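Local coordinates for protein Amy13K (Eubacterium rectale DSM 17629, PDB 6B3P) that binds starch-type alpha-glucans such as maltoheptaose through two family 26 carbohydrate-binding modules of a surface-anchored gut bacterial alpha-amylase, at residues W30-M35 with I60-G65; T38-W44 with A97-Y101; T173-I178 with T194-V200. All blocks are in the same frame, centred on the assembly; numbering follows the deposited sequence. Where two conformers were deposited one is given.

Contact 1: residues W30-M35 with I60-G65; sequences WPGKTM and ILNDDG. With GLC (alpha-D-glucopyranose), chain C; GLC (alpha-D-glucopyranose), chain B; FMT (formic acid), chain S.
The indole of W30 stands between a sugar and the strand behind it. A glucose unit lies flat over one face, its C2 3.4 Å above the ring plane near the centre, while P31 CB and the amide of N62 back the opposite face. I60 comes at about a right angle and sets CG2 against the ring edge, in plane, 3.7 Å from W30 CH2; its CD1 reaches on to the next glucose of the chain. CG of W30 is anti to the backbone N (chi1 -177°), beside its own carbonyl carbon, which turns one face to the sugar.

N62 suits its buried place because both ends of its amide are used. ND2 donates to P31 O at 2.9 Å, nearly straight at 165°, and P31 O lies close to the amide plane of N62; OD1 takes the backbone N of D64 on a lone pair, forming an Asx turn. The amide is tilted 48° against the indole. P31, after a cis peptide bond, lays CG 3.3 Å from D64 OD1. Beyond it one water joins G32 O, T34 OG1 and D64 OD1.

Without the indole, as with an alanine here, the glucose would probably lose its flat apolar floor and I60 CG2 the edge it packs on. Y18, edge-to-face with W30, and Q69 also belong to this glycan pocket. The two bonds of N62 fix its amide, which is consistent with a well-ordered backing for the indole, and stacking on W30 is joined by hydrogen bonds between glucose and Y18 OH and Q69 OE1, as expected of a starch-binding site.

Contact 2: residues T38-W44 with A97-Y101; sequences TAGHEGW and ADWKY. With FMT (formic acid), chain U; EDO (1,2-ethanediol), chain J.
H41 and W99 lie face to face, the imidazole over the five-membered ring of the indole with centroids 3.5 Å apart and planes only 9° from parallel. Both first torsions place CG anti to the carbonyl carbon (chi1 -75° in W99), and from the two loops the flat groups come to overlap. The overlap is close over the whole imidazole: CE1 of H41 sits 3.3 Å from W99 CD1. A flat, partly polar ring suits this place, since it can stack on tryptophan with one face while its edge reaches water.

At its rim W99 turns an edge to W44. Its CZ2 points at the centre of the W44 indole, 3.6 Å above the plane, and the six-membered rings stand at 77° in a T-shaped pair. T38 adds a methyl, CG2, 3.9 Å from W99 CH2, while its hydroxyl is held by T46. The three rings form an aromatic cluster, enlarged by W86, which meets both tryptophans. It lies where the turn region joining strands 33-37 and 44-50, two consecutive type II turns (T38 to H41, H41 to W44), meets the loop leading into strand 101-108, so the turn of the first starch-binding module packs on that loop.

The solvent side is looser and carries no direct hydrogen bond between the loops. In the plane of the imidazole, a water lies 2.8 Å from H41 NE2 and also donates to K100 O, bridging the segments. An ethanediol, probably from the crystallisation liquor, takes a bond from K100 N.

Contact 3: residues T173-I178 with T194-V200; sequences TQTDNI and TKGDTTV. With GLC (alpha-D-glucopyranose), chain D; GLC (alpha-D-glucopyranose), chain E; FMT (formic acid), chain O.
D176 reaches across from the 173-178 loop into the turn formed by T194 to D197. D176 CB lies 3.5 Å from T198 OG1, the two side chains sliding past each other in opposite directions, and CG sits beside both that hydroxyl and G196 N. With CG anti to the carbonyl carbon (chi1 -66°), the carboxylate arrives beside the turn. There D176 OD1 accepts the backbone N of G196 at 2.9 Å, on the syn side and 25° out of the carboxylate plane; the aliphatic part of K195 lies along the same oxygen, with K195 CD 3.3 Å from D176 OD1. OD2 faces T198 CB and two waters. A short acid suits this place, since its oxygens can meet a backbone N-H and water together. K195 NZ stays 4.4 Å from D176 OD1, too far for a salt bridge, though its charge would probably still favour the carboxylate.

The backbone of D176 is held as well: its N donates to T198 OG1 at 2.8 Å, almost straight at 170°. A neighbouring bond, K195 N to Q174 O, is more bent. G196 occupies a backbone conformation in which a CB would strike the preceding carbonyl.

The same loop presents Q174 and N177 to the glycan. Each amide grips one glucose through paired bonds, NE2 of Q174 donating to O2 and OE1 accepting from O3, while ND2 of N177 donates to O3 and OD1 accepts from O2. W136 lies against Q174.

Farther along both segments I178 CG2 meets V200 CG2 at 3.9 Å, where strands 178-180 and 199-201, edge strands of different sheets, approach. I178 also packs on F167 of strand 163-168 and V191 of strand 188-192, while T175 rests on Y107 of strand 101-108.

From the N terminus, the chain first enters contact 1 at 30-35, runs along strand 33-37 and reaches contact 2 at 38-44 before returning through strand 57-62 to close contact 1 at 60-65. Contact 2 closes only at 97-101, so the two cross along the sequence. Contact 1 joins the loop and start of strand 33-37 to the end of strand 57-62 and the turn after it, at the first glycan site; contact 2 ties the 38-44 turn to the loop before strand 101-108. Contact 3 follows in series, closing a short excursion through strand 188-192 beside the other glycan site. Contacts 1 and 3 lie on opposite sides of the chain's centre, their own centres about 38 Å apart.

Contact 1: residues W30-M35 with I60-G65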
loop_
_atom_site.group_PDB
_atom_site.type_symbol
_atom_site.label_atom_id
_atom_site.label_comp_id
_atom_site.label_asym_id
_atom_site.label_seq_id
_atom_site.Cartn_x
_atom_site.Cartn_y
_atom_site.Cartn_z
ATOM N N TRP A 30 19.008 10.944 -7.826
ATOM C CA TRP A 30 19.379 9.762 -8.601
ATOM C C TRP A 30 20.068 8.741 -7.692
ATOM O O TRP A 30 20.918 9.116 -6.883
ATOM C CB TRP A 30 20.298 10.156 -9.762
ATOM C CG TRP A 30 20.647 9.005 -10.642
ATOM C CD1 TRP A 30 21.786 8.253 -10.600
ATOM C CD2 TRP A 30 19.841 8.456 -11.692
ATOM N NE1 TRP A 30 21.741 7.272 -11.563
ATOM C CE2 TRP A 30 20.557 7.374 -12.246
ATOM C CE3 TRP A 30 18.583 8.772 -12.214
ATOM C CZ2 TRP A 30 20.057 6.611 -13.299
ATOM C CZ3 TRP A 30 18.089 8.013 -13.260
ATOM C CH2 TRP A 30 18.823 6.945 -13.791
ATOM N N PRO A 31 19.716 7.447 -7.814
ATOM C CA PRO A 31 18.833 6.768 -8.774
ATOM C C PRO A 31 17.344 6.741 -8.413
ATOM O O PRO A 31 16.584 6.027 -9.067
ATOM C CB PRO A 31 19.393 5.345 -8.785
ATOM C CG PRO A 31 19.876 5.142 -7.393
ATOM C CD PRO A 31 20.401 6.480 -6.936
ATOM N N GLY A 32 16.933 7.498 -7.402
ATOM C CA GLY A 32 15.535 7.533 -7.004
ATOM C C GLY A 32 15.223 6.545 -5.899
ATOM O O GLY A 32 16.073 6.261 -5.055
ATOM N N LYS A 33 14.001 6.017 -5.910
ATOM C CA LYS A 33 13.536 5.129 -4.849
ATOM C C LYS A 33 13.618 3.658 -5.242
ATOM O O LYS A 33 13.088 3.245 -6.272
ATOM C CB LYS A 33 12.098 5.474 -4.465
ATOM C CG LYS A 33 11.611 4.724 -3.243
ATOM C CD LYS A 33 10.284 5.259 -2.749
ATOM C CE LYS A 33 9.864 4.573 -1.461
ATOM N NZ LYS A 33 8.519 5.014 -1.004
ATOM N N THR A 34 14.279 2.873 -4.397
ATOM C CA THR A 34 14.425 1.438 -4.628
ATOM C C THR A 34 13.064 0.757 -4.628
ATOM O O THR A 34 12.224 1.025 -3.768
ATOM C CB THR A 34 15.321 0.773 -3.557
ATOM O OG1 THR A 34 16.599 1.419 -3.532
ATOM C CG2 THR A 34 15.514 -0.720 -3.846
ATOM N N MET A 35 12.856 -0.119 -5.604
ATOM C CA MET A 35 11.613 -0.870 -5.723
ATOM C C MET A 35 11.766 -2.232 -5.058
ATOM O O MET A 35 12.740 -2.947 -5.297
ATOM C CB MET A 35 11.226 -1.024 -7.193
ATOM C CG MET A 35 11.252 0.285 -7.964
ATOM S SD MET A 35 10.804 0.124 -9.699
ATOM C CE MET A 35 9.037 -0.134 -9.576
ATOM N N ILE A 60 12.181 7.404 -14.918
ATOM C CA ILE A 60 13.304 6.620 -15.414
ATOM C C ILE A 60 13.512 5.411 -14.515
ATOM O O ILE A 60 13.897 5.546 -13.353
ATOM C CB ILE A 60 14.606 7.445 -15.482
ATOM C CG1 ILE A 60 14.466 8.561 -16.519
ATOM C CG2 ILE A 60 15.795 6.548 -15.844
ATOM C CD1 ILE A 60 15.624 9.543 -16.531
ATOM N N LEU A 61 13.232 4.232 -15.060
ATOM C CA LEU A 61 13.526 2.978 -14.381
ATOM C C LEU A 61 14.999 2.640 -14.597
ATOM O O LEU A 61 15.526 2.807 -15.697
ATOM C CB LEU A 61 12.617 1.862 -14.900
ATOM C CG LEU A 61 11.125 2.048 -14.603
ATOM C CD1 LEU A 61 10.277 1.147 -15.490
ATOM C CD2 LEU A 61 10.836 1.775 -13.132
ATOM N N ASN A 62 15.659 2.171 -13.543
ATOM C CA ASN A 62 17.106 1.967 -13.564
ATOM C C ASN A 62 17.515 0.841 -12.617
ATOM O O ASN A 62 16.689 0.346 -11.854
ATOM C CB ASN A 62 17.822 3.271 -13.193
ATOM C CG ASN A 62 17.479 3.750 -11.795
ATOM O OD1 ASN A 62 17.835 3.111 -10.807
ATOM N ND2 ASN A 62 16.794 4.891 -11.705
ATOM N N ASP A 63 18.784 0.437 -12.663
ATOM C CA ASP A 63 19.269 -0.633 -11.790
ATOM C C ASP A 63 19.894 -0.072 -10.512
ATOM O O ASP A 63 20.910 -0.575 -10.028
ATOM C CB ASP A 63 20.268 -1.536 -12.531
ATOM C CG ASP A 63 21.485 -0.789 -13.047
ATOM O OD1 ASP A 63 21.613 0.429 -12.804
ATOM O OD2 ASP A 63 22.329 -1.438 -13.701
ATOM N N ASP A 64 19.273 0.977 -9.982
ATOM C CA ASP A 64 19.593 1.507 -8.657
ATOM C C ASP A 64 21.040 1.990 -8.525
ATOM O O ASP A 64 21.701 1.725 -7.521
ATOM C CB ASP A 64 19.299 0.444 -7.590
ATOM C CG ASP A 64 19.022 1.046 -6.216
ATOM O OD1 ASP A 64 18.943 2.286 -6.096
ATOM O OD2 ASP A 64 18.860 0.271 -5.250
ATOM N N GLY A 65 21.523 2.704 -9.537
ATOM C CA GLY A 65 22.810 3.371 -9.450
ATOM C C GLY A 65 23.994 2.563 -9.949
ATOM O O GLY A 65 25.136 2.892 -9.625
HETATM C C1 GLC C . 21.945 10.539 -13.731
HETATM C C2 GLC C . 21.127 9.814 -14.780
HETATM C C3 GLC C . 20.396 10.845 -15.627
HETATM C C4 GLC C . 19.599 11.807 -14.768
HETATM C C5 GLC C . 20.477 12.398 -13.691
HETATM C C6 GLC C . 19.641 13.296 -12.792
HETATM O O2 GLC C . 21.938 8.958 -15.550
HETATM O O3 GLC C . 19.537 10.225 -16.528
HETATM O O4 GLC C . 19.033 12.814 -15.568
HETATM O O5 GLC C . 21.077 11.364 -12.974
HETATM O O6 GLC C . 20.314 13.768 -11.664
HETATM C C1 GLC B . 17.633 12.715 -15.789
HETATM C C2 GLC B . 17.320 12.901 -17.250
HETATM C C3 GLC B . 17.446 14.351 -17.675
HETATM C C4 GLC B . 16.685 15.252 -16.714
HETATM C C5 GLC B . 17.047 14.937 -15.273
HETATM C C6 GLC B . 16.284 15.756 -14.237
HETATM O O2 GLC B . 18.169 12.064 -17.966
HETATM O O3 GLC B . 17.013 14.519 -18.990
HETATM O O4 GLC B . 16.977 16.588 -17.054
HETATM O O5 GLC B . 16.825 13.579 -15.037
HETATM O O6 GLC B . 16.657 15.499 -12.911
HETATM C C FMT S . 7.737 1.204 -1.273
HETATM O O1 FMT S . 7.823 2.153 -2.037
HETATM O O2 FMT S . 6.645 0.751 -0.948
HETATM O O HOH W 1 17.818 4.082 -4.314
#

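Contact 2: residues T38-W44 with A97-Y101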
loop_
_atom_site.group_PDB
_atom_site.type_symbol
_atom_site.label_atom_id
_atom_site.label_comp_id
_atom_site.label_asym_id
_atom_site.label_seq_id
_atom_site.Cartn_x
_atom_site.Cartn_y
_atom_site.Cartn_z
ATOM N N THR A 38 7.835 -7.553 -5.378
ATOM C CA THR A 38 6.384 -7.547 -5.255
ATOM C C THR A 38 5.876 -8.839 -4.625
ATOM O O THR A 38 6.181 -9.932 -5.103
ATOM C CB THR A 38 5.716 -7.356 -6.632
ATOM O OG1 THR A 38 6.280 -6.211 -7.282
ATOM C CG2 THR A 38 4.217 -7.169 -6.483
ATOM N N ALA A 39 5.096 -8.706 -3.555
ATOM C CA ALA A 39 4.528 -9.865 -2.873
ATOM C C ALA A 39 3.554 -10.597 -3.785
ATOM O O ALA A 39 2.575 -10.016 -4.253
ATOM C CB ALA A 39 3.832 -9.441 -1.584
ATOM N N GLY A 40 3.837 -11.870 -4.041
ATOM C CA GLY A 40 2.938 -12.718 -4.803
ATOM C C GLY A 40 3.121 -12.627 -6.307
ATOM O O GLY A 40 2.303 -13.150 -7.064
ATOM N N HIS A 41 4.192 -11.968 -6.744
ATOM C CA HIS A 41 4.433 -11.763 -8.169
ATOM C C HIS A 41 5.921 -11.816 -8.488
ATOM O O HIS A 41 6.605 -10.791 -8.506
ATOM C CB HIS A 41 3.825 -10.430 -8.616
ATOM C CG HIS A 41 2.337 -10.375 -8.461
ATOM N ND1 HIS A 41 1.482 -11.131 -9.234
ATOM C CD2 HIS A 41 1.553 -9.671 -7.610
ATOM C CE1 HIS A 41 0.235 -10.888 -8.872
ATOM N NE2 HIS A 41 0.250 -10.007 -7.888
ATOM N N GLU A 42 6.409 -13.027 -8.737
ATOM C CA GLU A 42 7.817 -13.261 -9.033
ATOM C C GLU A 42 8.265 -12.487 -10.265
ATOM O O GLU A 42 7.604 -12.517 -11.301
ATOM C CB GLU A 42 8.075 -14.755 -9.240
ATOM C CG GLU A 42 9.545 -15.117 -9.379
ATOM C CD GLU A 42 9.756 -16.589 -9.671
ATOM O OE1 GLU A 42 8.759 -17.299 -9.926
ATOM O OE2 GLU A 42 10.920 -17.039 -9.648
ATOM N N GLY A 43 9.393 -11.797 -10.142
ATOM C CA GLY A 43 9.957 -11.045 -11.247
ATOM C C GLY A 43 9.558 -9.579 -11.244
ATOM O O GLY A 43 10.148 -8.777 -11.967
ATOM N N TRP A 44 8.559 -9.231 -10.435
ATOM C CA TRP A 44 8.069 -7.854 -10.347
ATOM C C TRP A 44 8.639 -7.120 -9.137
ATOM O O TRP A 44 8.945 -7.734 -8.112
ATOM C CB TRP A 44 6.541 -7.828 -10.271
ATOM C CG TRP A 44 5.851 -8.224 -11.541
ATOM C CD1 TRP A 44 5.613 -9.492 -11.988
ATOM C CD2 TRP A 44 5.294 -7.343 -12.527
ATOM N NE1 TRP A 44 4.949 -9.455 -13.190
ATOM C CE2 TRP A 44 4.740 -8.148 -13.542
ATOM C CE3 TRP A 44 5.213 -5.952 -12.648
ATOM C CZ2 TRP A 44 4.111 -7.608 -14.662
ATOM C CZ3 TRP A 44 4.590 -5.419 -13.763
ATOM C CH2 TRP A 44 4.047 -6.245 -14.754
ATOM N N ALA A 97 -4.361 -9.516 -15.504
ATOM C CA ALA A 97 -5.574 -10.255 -15.161
ATOM C C ALA A 97 -5.507 -11.006 -13.827
ATOM O O ALA A 97 -6.486 -11.039 -13.081
ATOM C CB ALA A 97 -5.900 -11.230 -16.276
ATOM N N ASP A 98 -4.341 -11.581 -13.540
ATOM C CA ASP A 98 -4.155 -12.471 -12.398
ATOM C C ASP A 98 -3.916 -11.738 -11.076
ATOM O O ASP A 98 -3.906 -12.359 -10.014
ATOM C CB ASP A 98 -2.978 -13.414 -12.666
ATOM C CG ASP A 98 -1.680 -12.667 -12.928
ATOM O OD1 ASP A 98 -1.567 -12.018 -13.991
ATOM O OD2 ASP A 98 -0.773 -12.731 -12.074
ATOM N N TRP A 99 -3.730 -10.423 -11.141
ATOM C CA TRP A 99 -3.428 -9.632 -9.947
ATOM C C TRP A 99 -4.692 -9.350 -9.138
ATOM O O TRP A 99 -5.760 -9.104 -9.702
ATOM C CB TRP A 99 -2.754 -8.310 -10.320
ATOM C CG TRP A 99 -1.315 -8.442 -10.732
ATOM C CD1 TRP A 99 -0.795 -9.327 -11.632
ATOM C CD2 TRP A 99 -0.211 -7.651 -10.265
ATOM N NE1 TRP A 99 0.562 -9.137 -11.754
ATOM C CE2 TRP A 99 0.944 -8.115 -10.927
ATOM C CE3 TRP A 99 -0.090 -6.596 -9.355
ATOM C CZ2 TRP A 99 2.205 -7.561 -10.705
ATOM C CZ3 TRP A 99 1.165 -6.050 -9.134
ATOM C CH2 TRP A 99 2.293 -6.531 -9.808
ATOM N N LYS A 100 -4.559 -9.396 -7.816
ATOM C CA LYS A 100 -5.640 -9.033 -6.903
ATOM C C LYS A 100 -5.321 -7.719 -6.202
ATOM O O LYS A 100 -4.196 -7.222 -6.279
ATOM C CB LYS A 100 -5.865 -10.123 -5.855
ATOM C CG LYS A 100 -6.052 -11.515 -6.412
ATOM C CD LYS A 100 -7.436 -11.700 -6.995
ATOM C CE LYS A 100 -7.696 -13.157 -7.347
ATOM N NZ LYS A 100 -7.541 -14.061 -6.169
ATOM N N TYR A 101 -6.315 -7.172 -5.511
ATOM C CA TYR A 101 -6.115 -5.993 -4.677
ATOM C C TYR A 101 -5.912 -6.417 -3.235
ATOM O O TYR A 101 -6.854 -6.829 -2.557
ATOM C CB TYR A 101 -7.299 -5.040 -4.803
ATOM C CG TYR A 101 -7.378 -4.422 -6.171
ATOM C CD1 TYR A 101 -8.096 -5.033 -7.187
ATOM C CD2 TYR A 101 -6.707 -3.242 -6.458
ATOM C CE1 TYR A 101 -8.161 -4.478 -8.445
ATOM C CE2 TYR A 101 -6.762 -2.680 -7.715
ATOM C CZ TYR A 101 -7.489 -3.304 -8.706
ATOM O OH TYR A 101 -7.553 -2.747 -9.961
HETATM C C FMT U . 3.518 -5.786 -2.902
HETATM O O1 FMT U . 4.590 -5.959 -2.328
HETATM O O2 FMT U . 3.356 -4.863 -3.695
HETATM C C1 EDO J . -1.598 -11.887 -5.288
HETATM O O1 EDO J . -2.523 -11.432 -6.285
HETATM C C2 EDO J . -2.318 -12.022 -3.952
HETATM O O2 EDO J . -3.363 -12.998 -4.036
HETATM O O HOH W 2 -1.897 -8.884 -6.418
#

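Contact 3: residues T173-I178 with T194-V200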
loop_
_atom_site.group_PDB
_atom_site.type_symbol
_atom_site.label_atom_id
_atom_site.label_comp_id
_atom_site.label_asym_id
_atom_site.label_seq_id
_atom_site.Cartn_x
_atom_site.Cartn_y
_atom_site.Cartn_z
ATOM N N THR A 173 -13.238 -2.052 24.068
ATOM C CA THR A 173 -12.259 -1.177 23.424
ATOM C C THR A 173 -12.241 -1.404 21.915
ATOM O O THR A 173 -12.062 -2.526 21.444
ATOM C CB THR A 173 -10.840 -1.392 23.993
ATOM O OG1 THR A 173 -10.861 -1.228 25.415
ATOM C CG2 THR A 173 -9.854 -0.392 23.391
ATOM N N GLN A 174 -12.434 -0.325 21.162
ATOM C CA GLN A 174 -12.440 -0.392 19.707
ATOM C C GLN A 174 -12.022 0.942 19.099
ATOM O O GLN A 174 -12.043 1.971 19.772
ATOM C CB GLN A 174 -13.828 -0.785 19.192
ATOM C CG GLN A 174 -14.891 0.294 19.379
ATOM C CD GLN A 174 -16.244 -0.116 18.831
ATOM O OE1 GLN A 174 -16.731 0.455 17.855
ATOM N NE2 GLN A 174 -16.863 -1.105 19.463
ATOM N N THR A 175 -11.651 0.916 17.822
ATOM C CA THR A 175 -11.292 2.130 17.097
ATOM C C THR A 175 -12.535 2.818 16.547
ATOM O O THR A 175 -13.628 2.252 16.563
ATOM C CB THR A 175 -10.340 1.829 15.917
ATOM O OG1 THR A 175 -11.010 1.009 14.952
ATOM C CG2 THR A 175 -9.084 1.118 16.395
ATOM N N ASP A 176 -12.360 4.042 16.059
ATOM C CA ASP A 176 -13.364 4.671 15.213
ATOM C C ASP A 176 -13.522 3.839 13.952
ATOM O O ASP A 176 -12.700 2.967 13.668
ATOM C CB ASP A 176 -12.966 6.099 14.831
ATOM C CG ASP A 176 -12.932 7.040 16.016
ATOM O OD1 ASP A 176 -13.767 6.883 16.930
ATOM O OD2 ASP A 176 -12.074 7.949 16.025
ATOM N N ASN A 177 -14.572 4.112 13.189
ATOM C CA ASN A 177 -14.678 3.561 11.849
ATOM C C ASN A 177 -13.475 3.966 11.015
ATOM O O ASN A 177 -13.178 5.153 10.891
ATOM C CB ASN A 177 -15.944 4.042 11.158
ATOM C CG ASN A 177 -17.198 3.438 11.740
ATOM O OD1 ASN A 177 -17.168 2.755 12.767
ATOM N ND2 ASN A 177 -18.317 3.696 11.080
ATOM N N ILE A 178 -12.791 2.980 10.446
ATOM C CA ILE A 178 -11.675 3.240 9.543
ATOM C C ILE A 178 -12.153 3.083 8.106
ATOM O O ILE A 178 -12.469 1.979 7.676
ATOM C CB ILE A 178 -10.495 2.286 9.805
ATOM C CG1 ILE A 178 -10.033 2.390 11.262
ATOM C CG2 ILE A 178 -9.334 2.599 8.862
ATOM C CD1 ILE A 178 -9.312 1.159 11.751
ATOM N N THR A 194 -7.878 4.622 19.744
ATOM C CA THR A 194 -9.172 3.991 19.957
ATOM C C THR A 194 -10.257 5.026 19.673
ATOM O O THR A 194 -9.966 6.087 19.120
ATOM C CB THR A 194 -9.304 3.437 21.391
ATOM O OG1 THR A 194 -9.001 4.468 22.338
ATOM C CG2 THR A 194 -8.351 2.267 21.594
ATOM N N LYS A 195 -11.498 4.716 20.039
ATOM C CA LYS A 195 -12.628 5.604 19.771
ATOM C C LYS A 195 -12.350 7.026 20.246
ATOM O O LYS A 195 -11.950 7.241 21.391
ATOM C CB LYS A 195 -13.895 5.078 20.446
ATOM C CG LYS A 195 -15.179 5.703 19.926
ATOM C CD LYS A 195 -15.717 4.954 18.719
ATOM C CE LYS A 195 -16.956 5.630 18.159
ATOM N NZ LYS A 195 -17.607 4.813 17.099
ATOM N N GLY A 196 -12.561 7.991 19.356
ATOM C CA GLY A 196 -12.309 9.385 19.662
ATOM C C GLY A 196 -10.884 9.812 19.353
ATOM O O GLY A 196 -10.610 11.004 19.213
ATOM N N ASP A 197 -9.981 8.842 19.235
ATOM C CA ASP A 197 -8.557 9.136 19.091
ATOM C C ASP A 197 -7.891 8.254 18.031
ATOM O O ASP A 197 -6.697 7.966 18.110
ATOM C CB ASP A 197 -7.856 8.963 20.444
ATOM C CG ASP A 197 -6.454 9.547 20.462
ATOM O OD1 ASP A 197 -6.219 10.569 19.783
ATOM O OD2 ASP A 197 -5.585 8.978 21.156
ATOM N N THR A 198 -8.665 7.838 17.036
ATOM C CA THR A 198 -8.152 6.967 15.982
ATOM C C THR A 198 -7.472 7.776 14.879
ATOM O O THR A 198 -8.059 8.710 14.332
ATOM C CB THR A 198 -9.278 6.111 15.366
ATOM O OG1 THR A 198 -9.908 5.335 16.392
ATOM C CG2 THR A 198 -8.730 5.172 14.293
ATOM N N THR A 199 -6.233 7.403 14.564
ATOM C CA THR A 199 -5.457 8.061 13.516
ATOM C C THR A 199 -5.008 7.050 12.461
ATOM O O THR A 199 -4.485 5.987 12.796
ATOM C CB THR A 199 -4.216 8.770 14.092
ATOM O OG1 THR A 199 -4.588 9.540 15.241
ATOM C CG2 THR A 199 -3.591 9.685 13.051
ATOM N N VAL A 200 -5.214 7.395 11.192
ATOM C CA VAL A 200 -4.836 6.532 10.073
ATOM C C VAL A 200 -3.685 7.146 9.277
ATOM O O VAL A 200 -3.800 8.263 8.769
ATOM C CB VAL A 200 -6.027 6.281 9.123
ATOM C CG1 VAL A 200 -5.625 5.331 7.998
ATOM C CG2 VAL A 200 -7.215 5.720 9.890
HETATM C C1 GLC D . -19.976 -0.931 12.941
HETATM C C2 GLC D . -19.901 0.556 12.740
HETATM C C3 GLC D . -21.183 1.074 12.138
HETATM C C4 GLC D . -21.531 0.302 10.898
HETATM C C5 GLC D . -21.584 -1.170 11.214
HETATM C C6 GLC D . -21.920 -1.994 9.991
HETATM O O2 GLC D . -19.611 1.183 13.962
HETATM O O3 GLC D . -21.037 2.418 11.802
HETATM O O4 GLC D . -22.745 0.796 10.346
HETATM O O5 GLC D . -20.339 -1.560 11.735
HETATM O O6 GLC D . -22.060 -3.365 10.262
HETATM C C1 GLC E . -20.703 -3.541 17.407
HETATM C C2 GLC E . -19.743 -2.367 17.304
HETATM C C3 GLC E . -20.157 -1.390 16.251
HETATM C C4 GLC E . -20.383 -2.115 14.961
HETATM C C5 GLC E . -21.375 -3.241 15.149
HETATM C C6 GLC E . -21.586 -4.026 13.882
HETATM O O1 GLC E . -21.943 -3.189 18.026
HETATM O O2 GLC E . -19.666 -1.679 18.509
HETATM O O3 GLC E . -19.159 -0.417 16.048
HETATM O O4 GLC E . -20.860 -1.185 14.017
HETATM O O5 GLC E . -20.888 -4.101 16.124
HETATM O O6 GLC E . -22.624 -4.947 14.001
HETATM C C FMT O . -12.628 2.462 23.065
HETATM O O1 FMT O . -13.787 2.113 22.839
HETATM O O2 FMT O . -12.289 3.644 23.038
HETATM O O HOH W 3 -16.223 2.434 15.615
HETATM O O HOH W 4 -10.566 10.351 16.043
HETATM O O HOH W 5 -10.675 8.727 13.296
HETATM O O HOH W 6 -16.692 6.139 14.060
#